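Local coordinates for tyrosine recombinase XerH (Helicobacter pylori, PDB 5JK0), which catalyses site-specific cutting and rejoining of DNA strands at difH through a catalytic tyrosine and takes part in chromosome segregation, at residues T211-S215 / N216-Q220; G308-M311 / L312-S315; H314-A317 / T318-Q322; D326-L329 / V330-A333; L334-S338 / L339-R343. All blocks are in the same frame, centred on the assembly; numbering follows the deposited sequence.

Interaction 1. Residues T211-S215 / N216-Q220; sequences TGMRS and NEALQ. With nucleotides of chain G.
R214 and E217 meet twice at the start of helix 215-219, once through the backbone and once through charge. In the hydrogen bond, R214 N donates to E217 OE1 at 2.8 Å, reaching the carboxylate on its anti side and 26° out of its plane. As the N-cap residue, R214 also receives A218 N on its carbonyl O at 3.2 Å, and L219 N bonds to S215 O one step on. The ionic contact is looser: R214 NH2 lies 3.5 Å from E217 OE2, with the oxygen well out of the guanidinium plane. A bend at chi3 (-68°) folds the arginine back over the glutamate. Apolar contact is slight, M213 SD resting 3.8 Å from A218 CB. The DNA backbone takes two further hydrogen bonds: N216 N makes a nearly straight 2.9 Å bond to OP1 of DT22 of chain G, whereas R214 NH1 reaches the same oxygen only weakly. E217 OE1 also pairs with R245. R214 is the predicted first active-site arginine of the tyrosine recombinases; its guanidinium has E217 CG over one face and the DT22 phosphate at its edge, while the one firm side-chain bond is R214 N to E217 OE1, consistent with E217 bracing the backbone turn that places the arginine beside the DNA.

Interaction 2. Residues G308-M311 / L312-S315; sequences GAHM and LRHS. With nucleotides of chain G; nucleotides of chain H.
M311, H310 and L312 bury the most surface where helix 309-324 begins against the DNA. The M311 carbonyl O takes two bonds from S315, OG at 2.9 Å and N at 3.1 Å, arriving from opposite faces of the carbonyl plane; S315 OG also meets the backbone N of L176. The M311 chain bends at chi2 and chi3, which brings CE to 4.1 Å from L312 CD2, and L312 CB in turn comes close to the A309 carbonyl O.

H310 works on the DNA side. Its CG stands anti to the backbone N (chi1 -156°), directing the imidazole across the next turn, where its edge faces the ring of H314 in an offset edge-to-face pair with planes at 79°. The closest atoms of that pair are H310 CD2 and H314 NE2, 3.3 Å apart. R313 CD packs off-centre against the H310 ring, 4.3 Å from its centroid. H310 N donates to OP1 of DC23 of chain G at 3.0 Å, and its NE2 bonds weakly to O3' of DA12 of chain H, 3.3 Å away.

The R313 chain runs extended to a guanidinium fixed by the carbonyls of G212 and L334. H310 and R313, one turn apart, form the predicted His-x-x-Arg element of the tyrosine recombinases. The chemistry is consistent with a pre-cleavage state: the backbone N-H and the imidazole of H310 engage both DNA strands, while H314 ND1 keeps the Y345 hydroxyl in a hydrogen bond.

Interaction 3. Residues H314-A317 / T318-Q322; sequences HSFA and TLLYQ
T318 turns its OG1 back beside its own backbone N (chi1 -63°), within 3.0 Å of the H314 carbonyl O, which also accepts T318 N at 3.0 Å. The two donors reach that oxygen from opposite faces of its plane, so one carbonyl of the helix carries a double grip and the buried hydroxyl is satisfied. F316 and L320, four residues apart, leave the same side of the helix, and with CG anti to the backbone N in both (chi1 171° and 177°) F316 CE2 meets L320 CD2 at 4.2 Å, the methyl lying obliquely to the ring. All of this belongs to the middle of helix 309-324 in the catalytic domain, where regular i to i+4 bonds continue: L319 N to S315 O at 3.1 Å, L320 N to F316 O at 2.9 Å, Y321 N to A317 O at 3.2 Å. Helix 327-334 packs against the F316 and L320 side through L334, L329 and A333. Y345, the predicted nucleophile, touches A317 and T318. I359 and A356 of the second subunit pack on F316 and L320.

Interaction 4. Residues D326-L329 / V330-A333; sequences DLIL and VQEA
V330 leans back over the start of helix 327-334, its CG2 resting 3.3 Å from the D326 carbonyl O, the oxygen that also accepts V330 N at 3.1 Å. The following carbonyls are each met four residues on: L327 O by Q331 N at 3.1 Å, I328 O by E332 N at 3.0 Å and L329 O by A333 N, likewise 3.0 Å. D326 is the N-cap. With CG anti to the backbone N (chi1 -163°), its carboxylate lies over the first turn and OD1 accepts from I328 N and L329 N, both weakly. Its other oxygen, OD2, has stronger partners across the interface, a hydrogen bond from H325 NE2 and a salt bridge to R352, both of the second subunit, so this buried carboxylate is well compensated and probably stays charged.

I328 and Q331 run alongside each other in one direction, I328 CD1 4.2 Å from Q331 OE1. The extended Q331 chain sends its amide on to weak bonds: NE2 to H336 O, and OE1 to R343 of the second subunit. With CG beside its own backbone N (chi1 -62°), E332 brings CG to 3.3 Å from the I328 carbonyl O; the bend at chi2 turns the carboxylate, whose OE2 makes a long, weak ion pair with the same R343.

Helix 327-334 sits between two neighbours of its own chain: L329, V330 and A333 pack on L320 of helix 309-324, while L327, V330 and Q331 meet S342 of helix 339-342. The second subunit packs on L327, I328, L329 and E332 as well.

Interaction 5. Residues L334-S338 / L339-R343; sequences LGHAS and LNTSR. With nucleotides of chain H.
The chain leaves helix 327-334 through G335, whose positive phi (85°) turns it into an extended loop at H336, and re-enters a short, weakly bonded helix with S338 as N-cap. This is the loop of the tyrosine recombinase domain that holds H336, a predicted active-site residue. S338 OG accepts N340 N at 3.2 Å as the capping bond and is also bonded to N340 of the second subunit, while T341 N bonds weakly to S338 O. The imidazole of H336 is held on three sides: L334 CB covers part of one face, T341 CG2 sits over the centre of the opposite face in a CH-pi contact 3.6 Å from the centroid, and S342 OG lies in plane at the edge. There H336 ND1 and S342 OG share a 2.9 Å hydrogen bond that could run either way. It fixes the rotation of the ring and leaves NE2 on the side of R313. T341 also turns to the DNA: with OG1 beside its own backbone N (chi1 -57°), the hydroxyl reaches OP2 of DT14 of chain H at 3.3 Å. The other non-bridging oxygen of that phosphate, OP1, is taken by A337 N at 2.7 Å.

How the interactions relate
All five contacts are largely buried and lie in the catalytic domain. Interactions 1, 2 and 5 meet DNA phosphates or sugars, through helix starts and a loop, and hold the predicted active-site residues R214, H310, R313 and H336. Interactions 3 and 4 rest on regular helix bonds, with an apolar pair in 3 and a capping carboxylate tied to the second subunit in 4, which stays about 8 Å from the nucleic acid between nearest atoms. Interactions 2 and 3 share helix 309-324, H314 and S315 belonging to both. R313 joins interactions 1, 2 and 5, and F316 of interaction 3 also packs on T211 and G212. Interaction 4 joins interaction 5 through Q331 O and H336 N. The second subunit touches interactions 3, 4 and 5.

Interaction 1. Residues T211-S215 / N216-Q220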
# COMPACT_ATOMS: atom_id res chain seq x y z
N THR D 211 -17.14 28.61 -14.40
CA THR D 211 -15.78 28.38 -14.87
C THR D 211 -15.05 27.34 -14.02
O THR D 211 -14.20 26.60 -14.52
CB THR D 211 -14.95 29.68 -14.89
OG1 THR D 211 -14.89 30.23 -13.57
CG2 THR D 211 -15.58 30.69 -15.84
N GLY D 212 -15.37 27.30 -12.73
CA GLY D 212 -14.75 26.35 -11.83
C GLY D 212 -13.36 26.77 -11.38
O GLY D 212 -12.58 25.94 -10.93
N MET D 213 -13.05 28.06 -11.52
CA MET D 213 -11.75 28.57 -11.10
C MET D 213 -11.67 28.61 -9.58
O MET D 213 -12.69 28.64 -8.89
CB MET D 213 -11.50 29.96 -11.69
CG MET D 213 -12.40 31.06 -11.14
SD MET D 213 -12.00 32.69 -11.79
CE MET D 213 -12.38 32.47 -13.53
N ARG D 214 -10.45 28.59 -9.05
CA ARG D 214 -10.24 28.59 -7.61
C ARG D 214 -10.64 29.93 -6.99
O ARG D 214 -10.83 30.92 -7.70
CB ARG D 214 -8.77 28.28 -7.27
CG ARG D 214 -8.35 26.86 -7.61
CD ARG D 214 -6.90 26.59 -7.20
NE ARG D 214 -5.94 27.35 -8.00
CZ ARG D 214 -5.36 28.48 -7.61
NH1 ARG D 214 -5.63 28.99 -6.42
NH2 ARG D 214 -4.50 29.09 -8.41
N SER D 215 -10.78 29.94 -5.67
CA SER D 215 -11.21 31.13 -4.93
C SER D 215 -10.28 32.32 -5.17
O SER D 215 -10.74 33.41 -5.52
CB SER D 215 -11.28 30.83 -3.43
OG SER D 215 -12.22 29.81 -3.16
N ASN D 216 -8.98 32.10 -5.00
CA ASN D 216 -8.01 33.18 -5.14
C ASN D 216 -7.91 33.68 -6.58
O ASN D 216 -7.58 34.85 -6.81
CB ASN D 216 -6.64 32.73 -4.65
CG ASN D 216 -5.63 33.86 -4.63
OD1 ASN D 216 -5.67 34.74 -3.77
ND2 ASN D 216 -4.70 33.84 -5.59
N GLU D 217 -8.19 32.80 -7.53
CA GLU D 217 -8.18 33.18 -8.94
C GLU D 217 -9.29 34.18 -9.26
O GLU D 217 -9.08 35.13 -10.01
CB GLU D 217 -8.32 31.94 -9.84
CG GLU D 217 -7.12 31.01 -9.80
CD GLU D 217 -7.28 29.82 -10.73
OE1 GLU D 217 -8.40 29.28 -10.81
OE2 GLU D 217 -6.29 29.44 -11.38
N ALA D 218 -10.46 33.97 -8.66
CA ALA D 218 -11.59 34.86 -8.87
C ALA D 218 -11.40 36.18 -8.14
O ALA D 218 -11.81 37.23 -8.63
CB ALA D 218 -12.88 34.19 -8.43
N LEU D 219 -10.77 36.12 -6.97
CA LEU D 219 -10.58 37.30 -6.14
C LEU D 219 -9.49 38.22 -6.69
O LEU D 219 -9.43 39.40 -6.34
CB LEU D 219 -10.22 36.89 -4.71
CG LEU D 219 -11.31 36.14 -3.93
CD1 LEU D 219 -10.78 35.68 -2.58
CD2 LEU D 219 -12.54 37.02 -3.75
N GLN D 220 -8.64 37.69 -7.56
CA GLN D 220 -7.53 38.46 -8.12
C GLN D 220 -7.76 38.84 -9.58
O GLN D 220 -6.85 39.31 -10.26
CB GLN D 220 -6.22 37.69 -7.98
CG GLN D 220 -5.64 37.71 -6.57
CD GLN D 220 -5.21 39.10 -6.14
OE1 GLN D 220 -4.49 39.79 -6.86
NE2 GLN D 220 -5.66 39.52 -4.96
P DT G 22 -7.07 29.25 -2.83
OP1 DT G 22 -7.83 29.61 -4.05
OP2 DT G 22 -6.44 30.32 -2.02
O5' DT G 22 -8.01 28.40 -1.86
C5' DT G 22 -8.64 27.22 -2.35
C4' DT G 22 -9.28 26.44 -1.22
O4' DT G 22 -8.29 26.15 -0.20
C3' DT G 22 -10.44 27.14 -0.51
O3' DT G 22 -11.55 26.26 -0.41
C2' DT G 22 -9.86 27.49 0.87
C1' DT G 22 -8.84 26.38 1.07
N1 DT G 22 -7.74 26.76 2.00
C2 DT G 22 -7.53 26.02 3.14
O2 DT G 22 -8.21 25.05 3.44
N3 DT G 22 -6.50 26.45 3.93
C4 DT G 22 -5.66 27.53 3.69
O4 DT G 22 -4.76 27.84 4.45
C5 DT G 22 -5.94 28.26 2.47
C7 DT G 22 -5.10 29.45 2.11
C6 DT G 22 -6.95 27.85 1.70

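Interaction 2. Residues G308-M311 / L312-S315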
# COMPACT_ATOMS: atom_id res chain seq x y z
N GLY D 308 -18.07 25.28 0.46
CA GLY D 308 -17.32 26.41 -0.03
C GLY D 308 -17.25 26.49 -1.54
O GLY D 308 -17.91 25.73 -2.25
N ALA D 309 -16.44 27.42 -2.04
CA ALA D 309 -16.29 27.63 -3.48
C ALA D 309 -15.54 26.48 -4.13
O ALA D 309 -15.74 26.19 -5.31
CB ALA D 309 -15.59 28.95 -3.75
N HIS D 310 -14.67 25.83 -3.37
CA HIS D 310 -13.88 24.72 -3.91
C HIS D 310 -14.77 23.52 -4.18
O HIS D 310 -14.50 22.73 -5.08
CB HIS D 310 -12.75 24.34 -2.94
CG HIS D 310 -11.60 23.66 -3.61
ND1 HIS D 310 -10.59 24.36 -4.24
CD2 HIS D 310 -11.30 22.35 -3.76
CE1 HIS D 310 -9.71 23.50 -4.74
NE2 HIS D 310 -10.12 22.28 -4.46
N MET D 311 -15.85 23.38 -3.40
CA MET D 311 -16.83 22.34 -3.63
C MET D 311 -17.56 22.58 -4.95
O MET D 311 -17.92 21.64 -5.66
CB MET D 311 -17.83 22.27 -2.47
CG MET D 311 -18.78 21.08 -2.51
SD MET D 311 -20.29 21.38 -3.44
CE MET D 311 -21.05 22.68 -2.47
N LEU D 312 -17.76 23.85 -5.28
CA LEU D 312 -18.34 24.24 -6.56
C LEU D 312 -17.38 23.93 -7.69
O LEU D 312 -17.79 23.66 -8.82
CB LEU D 312 -18.71 25.72 -6.56
CG LEU D 312 -19.68 26.19 -5.47
CD1 LEU D 312 -19.96 27.67 -5.60
CD2 LEU D 312 -20.97 25.39 -5.53
N ARG D 313 -16.08 23.99 -7.39
CA ARG D 313 -15.04 23.68 -8.36
C ARG D 313 -15.06 22.19 -8.70
O ARG D 313 -14.89 21.81 -9.85
CB ARG D 313 -13.67 24.11 -7.83
CG ARG D 313 -12.48 23.67 -8.67
CD ARG D 313 -11.22 24.40 -8.23
NE ARG D 313 -9.99 23.78 -8.74
CZ ARG D 313 -9.38 24.15 -9.86
NH1 ARG D 313 -9.86 25.14 -10.60
NH2 ARG D 313 -8.27 23.53 -10.24
N HIS D 314 -15.27 21.36 -7.68
CA HIS D 314 -15.42 19.92 -7.88
C HIS D 314 -16.66 19.62 -8.70
O HIS D 314 -16.67 18.72 -9.54
CB HIS D 314 -15.48 19.18 -6.54
CG HIS D 314 -14.20 19.20 -5.77
ND1 HIS D 314 -13.02 18.71 -6.28
CD2 HIS D 314 -13.92 19.63 -4.52
CE1 HIS D 314 -12.06 18.85 -5.38
NE2 HIS D 314 -12.58 19.40 -4.30
N SER D 315 -17.72 20.38 -8.45
CA SER D 315 -18.99 20.19 -9.15
C SER D 315 -18.86 20.49 -10.63
O SER D 315 -19.49 19.84 -11.46
CB SER D 315 -20.08 21.06 -8.52
OG SER D 315 -20.24 20.78 -7.14
P DC G 23 -12.90 26.69 0.35
OP1 DC G 23 -14.03 26.13 -0.41
OP2 DC G 23 -12.85 28.15 0.62
O5' DC G 23 -12.80 25.92 1.75
C5' DC G 23 -12.64 24.51 1.77
C4' DC G 23 -12.70 23.97 3.19
O4' DC G 23 -11.53 24.40 3.92
C3' DC G 23 -13.91 24.43 4.01
O3' DC G 23 -14.38 23.35 4.81
C2' DC G 23 -13.34 25.56 4.86
C1' DC G 23 -11.91 25.08 5.10
N1 DC G 23 -10.94 26.19 5.33
C2 DC G 23 -10.33 26.32 6.59
O2 DC G 23 -10.62 25.52 7.48
N3 DC G 23 -9.44 27.33 6.78
C4 DC G 23 -9.16 28.17 5.79
N4 DC G 23 -8.28 29.15 6.03
C5 DC G 23 -9.77 28.05 4.50
C6 DC G 23 -10.64 27.06 4.32
P DA H 12 -9.45 18.00 -0.21
OP1 DA H 12 -10.82 18.53 -0.37
OP2 DA H 12 -9.20 16.54 -0.31
O5' DA H 12 -8.49 18.73 -1.26
C5' DA H 12 -8.50 20.14 -1.36
C4' DA H 12 -7.45 20.62 -2.34
O4' DA H 12 -6.15 20.60 -1.70
C3' DA H 12 -7.33 19.79 -3.61
O3' DA H 12 -7.26 20.65 -4.75
C2' DA H 12 -6.03 19.00 -3.41
C1' DA H 12 -5.22 19.93 -2.53
N9 DA H 12 -4.26 19.24 -1.67
C8 DA H 12 -4.44 18.04 -1.04
N7 DA H 12 -3.41 17.66 -0.33
C5 DA H 12 -2.48 18.67 -0.51
C6 DA H 12 -1.17 18.86 -0.02
N6 DA H 12 -0.55 17.99 0.78
N1 DA H 12 -0.52 19.98 -0.40
C2 DA H 12 -1.15 20.85 -1.21
N3 DA H 12 -2.37 20.78 -1.73
C4 DA H 12 -2.99 19.65 -1.34
P DT G 22 -7.07 29.25 -2.83
OP1 DT G 22 -7.83 29.61 -4.05
OP2 DT G 22 -6.44 30.32 -2.02
O5' DT G 22 -8.01 28.40 -1.86
C5' DT G 22 -8.64 27.22 -2.35
C4' DT G 22 -9.28 26.44 -1.22
O4' DT G 22 -8.29 26.15 -0.20
C3' DT G 22 -10.44 27.14 -0.51
O3' DT G 22 -11.55 26.26 -0.41
C2' DT G 22 -9.86 27.49 0.87
C1' DT G 22 -8.84 26.38 1.07
N1 DT G 22 -7.74 26.76 2.00
C2 DT G 22 -7.53 26.02 3.14
O2 DT G 22 -8.21 25.05 3.44
N3 DT G 22 -6.50 26.45 3.93
C4 DT G 22 -5.66 27.53 3.69
O4 DT G 22 -4.76 27.84 4.45
C5 DT G 22 -5.94 28.26 2.47
C7 DT G 22 -5.10 29.45 2.11
C6 DT G 22 -6.95 27.85 1.70

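Interaction 3. Residues H314-A317 / T318-Q322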
# COMPACT_ATOMS: atom_id res chain seq x y z
N HIS D 314 -15.27 21.36 -7.68
CA HIS D 314 -15.42 19.92 -7.88
C HIS D 314 -16.66 19.62 -8.70
O HIS D 314 -16.67 18.72 -9.54
CB HIS D 314 -15.48 19.18 -6.54
CG HIS D 314 -14.20 19.20 -5.77
ND1 HIS D 314 -13.02 18.71 -6.28
CD2 HIS D 314 -13.92 19.63 -4.52
CE1 HIS D 314 -12.06 18.85 -5.38
NE2 HIS D 314 -12.58 19.40 -4.30
N SER D 315 -17.72 20.38 -8.45
CA SER D 315 -18.99 20.19 -9.15
C SER D 315 -18.86 20.49 -10.63
O SER D 315 -19.49 19.84 -11.46
CB SER D 315 -20.08 21.06 -8.52
OG SER D 315 -20.24 20.78 -7.14
N PHE D 316 -18.04 21.48 -10.97
CA PHE D 316 -17.80 21.84 -12.36
C PHE D 316 -16.99 20.78 -13.07
O PHE D 316 -17.30 20.40 -14.20
CB PHE D 316 -17.09 23.20 -12.45
CG PHE D 316 -16.61 23.54 -13.84
CD1 PHE D 316 -17.50 24.03 -14.79
CD2 PHE D 316 -15.28 23.37 -14.19
CE1 PHE D 316 -17.06 24.34 -16.06
CE2 PHE D 316 -14.85 23.68 -15.47
CZ PHE D 316 -15.74 24.16 -16.40
N ALA D 317 -15.94 20.30 -12.41
CA ALA D 317 -15.06 19.28 -12.98
C ALA D 317 -15.81 17.98 -13.23
O ALA D 317 -15.61 17.32 -14.25
CB ALA D 317 -13.86 19.04 -12.08
N THR D 318 -16.68 17.62 -12.29
CA THR D 318 -17.49 16.41 -12.42
C THR D 318 -18.45 16.53 -13.59
O THR D 318 -18.47 15.67 -14.47
CB THR D 318 -18.29 16.12 -11.13
OG1 THR D 318 -17.39 15.87 -10.05
CG2 THR D 318 -19.19 14.91 -11.33
N LEU D 319 -19.22 17.61 -13.61
CA LEU D 319 -20.20 17.85 -14.67
C LEU D 319 -19.55 17.92 -16.05
O LEU D 319 -20.11 17.45 -17.04
CB LEU D 319 -20.97 19.14 -14.40
CG LEU D 319 -22.04 19.51 -15.43
CD1 LEU D 319 -23.13 18.44 -15.48
CD2 LEU D 319 -22.64 20.87 -15.12
N LEU D 320 -18.35 18.50 -16.11
CA LEU D 320 -17.62 18.62 -17.37
C LEU D 320 -17.26 17.25 -17.93
O LEU D 320 -17.34 17.02 -19.14
CB LEU D 320 -16.36 19.46 -17.18
CG LEU D 320 -15.46 19.60 -18.41
CD1 LEU D 320 -16.21 20.24 -19.57
CD2 LEU D 320 -14.21 20.40 -18.08
N TYR D 321 -16.89 16.33 -17.04
CA TYR D 321 -16.50 14.99 -17.46
C TYR D 321 -17.72 14.14 -17.81
O TYR D 321 -17.62 13.19 -18.60
CB TYR D 321 -15.68 14.30 -16.37
CG TYR D 321 -15.20 12.92 -16.76
CD1 TYR D 321 -14.13 12.76 -17.64
CD2 TYR D 321 -15.82 11.78 -16.27
CE1 TYR D 321 -13.69 11.50 -18.00
CE2 TYR D 321 -15.39 10.52 -16.62
CZ TYR D 321 -14.32 10.38 -17.49
OH TYR D 321 -13.89 9.13 -17.85
N GLN D 322 -18.87 14.47 -17.24
CA GLN D 322 -20.09 13.72 -17.52
C GLN D 322 -20.68 14.12 -18.86
O GLN D 322 -21.41 13.35 -19.48
CB GLN D 322 -21.12 13.94 -16.41
CG GLN D 322 -20.65 13.54 -15.02
CD GLN D 322 -20.26 12.07 -14.93
OE1 GLN D 322 -20.80 11.23 -15.65
NE2 GLN D 322 -19.33 11.77 -14.04

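Interaction 4. Residues D326-L329 / V330-A333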
# COMPACT_ATOMS: atom_id res chain seq x y z
N ASP D 326 -14.00 13.90 -21.69
CA ASP D 326 -12.68 14.22 -22.22
C ASP D 326 -11.75 14.61 -21.07
O ASP D 326 -11.87 15.70 -20.50
CB ASP D 326 -12.77 15.34 -23.25
CG ASP D 326 -11.53 15.44 -24.12
OD1 ASP D 326 -10.43 15.09 -23.66
OD2 ASP D 326 -11.66 15.88 -25.29
N LEU D 327 -10.82 13.73 -20.74
CA LEU D 327 -9.93 13.94 -19.60
C LEU D 327 -8.96 15.10 -19.85
O LEU D 327 -8.64 15.85 -18.93
CB LEU D 327 -9.14 12.66 -19.30
CG LEU D 327 -8.54 12.56 -17.90
CD1 LEU D 327 -9.62 12.70 -16.84
CD2 LEU D 327 -7.80 11.24 -17.73
N ILE D 328 -8.51 15.25 -21.09
CA ILE D 328 -7.64 16.35 -21.46
C ILE D 328 -8.37 17.69 -21.33
O ILE D 328 -7.80 18.68 -20.88
CB ILE D 328 -7.11 16.19 -22.91
CG1 ILE D 328 -6.29 14.91 -23.04
CG2 ILE D 328 -6.27 17.39 -23.31
CD1 ILE D 328 -5.01 14.92 -22.22
N LEU D 329 -9.65 17.69 -21.71
CA LEU D 329 -10.48 18.89 -21.60
C LEU D 329 -10.65 19.32 -20.14
O LEU D 329 -10.68 20.51 -19.84
CB LEU D 329 -11.84 18.65 -22.24
CG LEU D 329 -12.83 19.82 -22.24
CD1 LEU D 329 -12.24 21.01 -22.99
CD2 LEU D 329 -14.16 19.41 -22.85
N VAL D 330 -10.77 18.33 -19.26
CA VAL D 330 -10.89 18.60 -17.83
C VAL D 330 -9.62 19.26 -17.30
O VAL D 330 -9.69 20.23 -16.54
CB VAL D 330 -11.16 17.31 -17.03
CG1 VAL D 330 -11.07 17.56 -15.53
CG2 VAL D 330 -12.52 16.73 -17.40
N GLN D 331 -8.47 18.75 -17.72
CA GLN D 331 -7.18 19.28 -17.30
C GLN D 331 -7.01 20.73 -17.74
O GLN D 331 -6.60 21.58 -16.95
CB GLN D 331 -6.04 18.44 -17.86
CG GLN D 331 -4.66 18.96 -17.51
CD GLN D 331 -3.55 18.20 -18.20
OE1 GLN D 331 -3.76 17.60 -19.26
NE2 GLN D 331 -2.37 18.21 -17.61
N GLU D 332 -7.32 21.01 -19.00
CA GLU D 332 -7.14 22.34 -19.56
C GLU D 332 -8.13 23.36 -18.99
O GLU D 332 -7.79 24.52 -18.80
CB GLU D 332 -7.28 22.29 -21.09
CG GLU D 332 -6.23 21.43 -21.77
CD GLU D 332 -4.85 22.06 -21.76
OE1 GLU D 332 -4.77 23.30 -21.65
OE2 GLU D 332 -3.85 21.32 -21.86
N ALA D 333 -9.34 22.90 -18.70
CA ALA D 333 -10.38 23.79 -18.18
C ALA D 333 -10.15 24.11 -16.71
O ALA D 333 -10.41 25.23 -16.26
CB ALA D 333 -11.75 23.17 -18.38

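Interaction 5. Residues L334-S338 / L339-R343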
# COMPACT_ATOMS: atom_id res chain seq x y z
N LEU D 334 -9.66 23.13 -15.95
CA LEU D 334 -9.44 23.31 -14.52
C LEU D 334 -8.06 23.88 -14.23
O LEU D 334 -7.85 24.51 -13.19
CB LEU D 334 -9.62 21.98 -13.78
CG LEU D 334 -11.04 21.61 -13.32
CD1 LEU D 334 -11.60 22.68 -12.39
CD2 LEU D 334 -11.98 21.38 -14.50
N GLY D 335 -7.13 23.67 -15.15
CA GLY D 335 -5.77 24.17 -14.99
C GLY D 335 -4.90 23.24 -14.17
O GLY D 335 -3.93 23.67 -13.54
N HIS D 336 -5.24 21.95 -14.18
CA HIS D 336 -4.45 20.94 -13.48
C HIS D 336 -3.09 20.75 -14.15
O HIS D 336 -3.00 20.68 -15.37
CB HIS D 336 -5.20 19.61 -13.43
CG HIS D 336 -6.47 19.65 -12.64
ND1 HIS D 336 -7.55 18.85 -12.92
CD2 HIS D 336 -6.82 20.40 -11.56
CE1 HIS D 336 -8.52 19.10 -12.06
NE2 HIS D 336 -8.10 20.04 -11.22
N ALA D 337 -2.04 20.68 -13.34
CA ALA D 337 -0.70 20.42 -13.87
C ALA D 337 -0.50 18.92 -14.07
O ALA D 337 0.27 18.50 -14.93
CB ALA D 337 0.36 20.98 -12.94
N SER D 338 -1.20 18.12 -13.27
CA SER D 338 -1.11 16.67 -13.35
C SER D 338 -2.45 16.05 -13.71
O SER D 338 -3.50 16.49 -13.23
CB SER D 338 -0.60 16.09 -12.04
OG SER D 338 -0.62 14.67 -12.07
N LEU D 339 -2.42 15.03 -14.56
CA LEU D 339 -3.63 14.33 -14.96
C LEU D 339 -4.08 13.33 -13.89
O LEU D 339 -5.18 12.78 -13.97
CB LEU D 339 -3.41 13.61 -16.29
CG LEU D 339 -3.48 14.52 -17.52
CD1 LEU D 339 -2.87 13.83 -18.73
CD2 LEU D 339 -4.92 14.90 -17.80
N ASN D 340 -3.23 13.11 -12.90
CA ASN D 340 -3.60 12.28 -11.76
C ASN D 340 -4.67 12.97 -10.92
O ASN D 340 -5.41 12.32 -10.18
CB ASN D 340 -2.37 11.96 -10.90
CG ASN D 340 -1.35 11.11 -11.64
OD1 ASN D 340 -1.71 10.29 -12.49
ND2 ASN D 340 -0.08 11.30 -11.31
N THR D 341 -4.73 14.29 -11.03
CA THR D 341 -5.75 15.08 -10.36
C THR D 341 -7.07 15.01 -11.13
O THR D 341 -8.14 14.86 -10.54
CB THR D 341 -5.32 16.55 -10.22
OG1 THR D 341 -4.07 16.62 -9.52
CG2 THR D 341 -6.37 17.35 -9.47
N SER D 342 -6.97 15.11 -12.45
CA SER D 342 -8.15 15.06 -13.32
C SER D 342 -8.82 13.69 -13.29
O SER D 342 -10.03 13.57 -13.46
CB SER D 342 -7.76 15.42 -14.76
OG SER D 342 -7.13 16.68 -14.82
N ARG D 343 -8.01 12.65 -13.06
CA ARG D 343 -8.49 11.28 -13.04
C ARG D 343 -9.50 11.03 -11.91
O ARG D 343 -10.35 10.15 -12.01
CB ARG D 343 -7.31 10.31 -12.91
CG ARG D 343 -7.68 8.84 -12.94
CD ARG D 343 -6.45 7.96 -12.76
NE ARG D 343 -6.81 6.55 -12.64
CZ ARG D 343 -6.94 5.72 -13.68
NH1 ARG D 343 -7.27 4.46 -13.48
NH2 ARG D 343 -6.74 6.17 -14.91
P DT H 14 -1.77 20.65 -9.91
OP1 DT H 14 -1.97 21.75 -10.88
OP2 DT H 14 -2.36 19.32 -10.18
O5' DT H 14 -0.20 20.46 -9.67
C5' DT H 14 0.55 21.47 -9.00
C4' DT H 14 1.97 21.01 -8.72
O4' DT H 14 1.97 20.01 -7.68
C3' DT H 14 2.70 20.39 -9.92
O3' DT H 14 3.95 21.04 -10.12
C2' DT H 14 2.90 18.92 -9.51
C1' DT H 14 2.92 19.03 -7.99
N1 DT H 14 2.56 17.76 -7.30
C2 DT H 14 3.56 17.00 -6.73
O2 DT H 14 4.74 17.32 -6.75
N3 DT H 14 3.13 15.85 -6.12
C4 DT H 14 1.83 15.39 -6.03
O4 DT H 14 1.55 14.34 -5.46
C5 DT H 14 0.83 16.23 -6.65
C7 DT H 14 -0.61 15.83 -6.61
C6 DT H 14 1.24 17.36 -7.25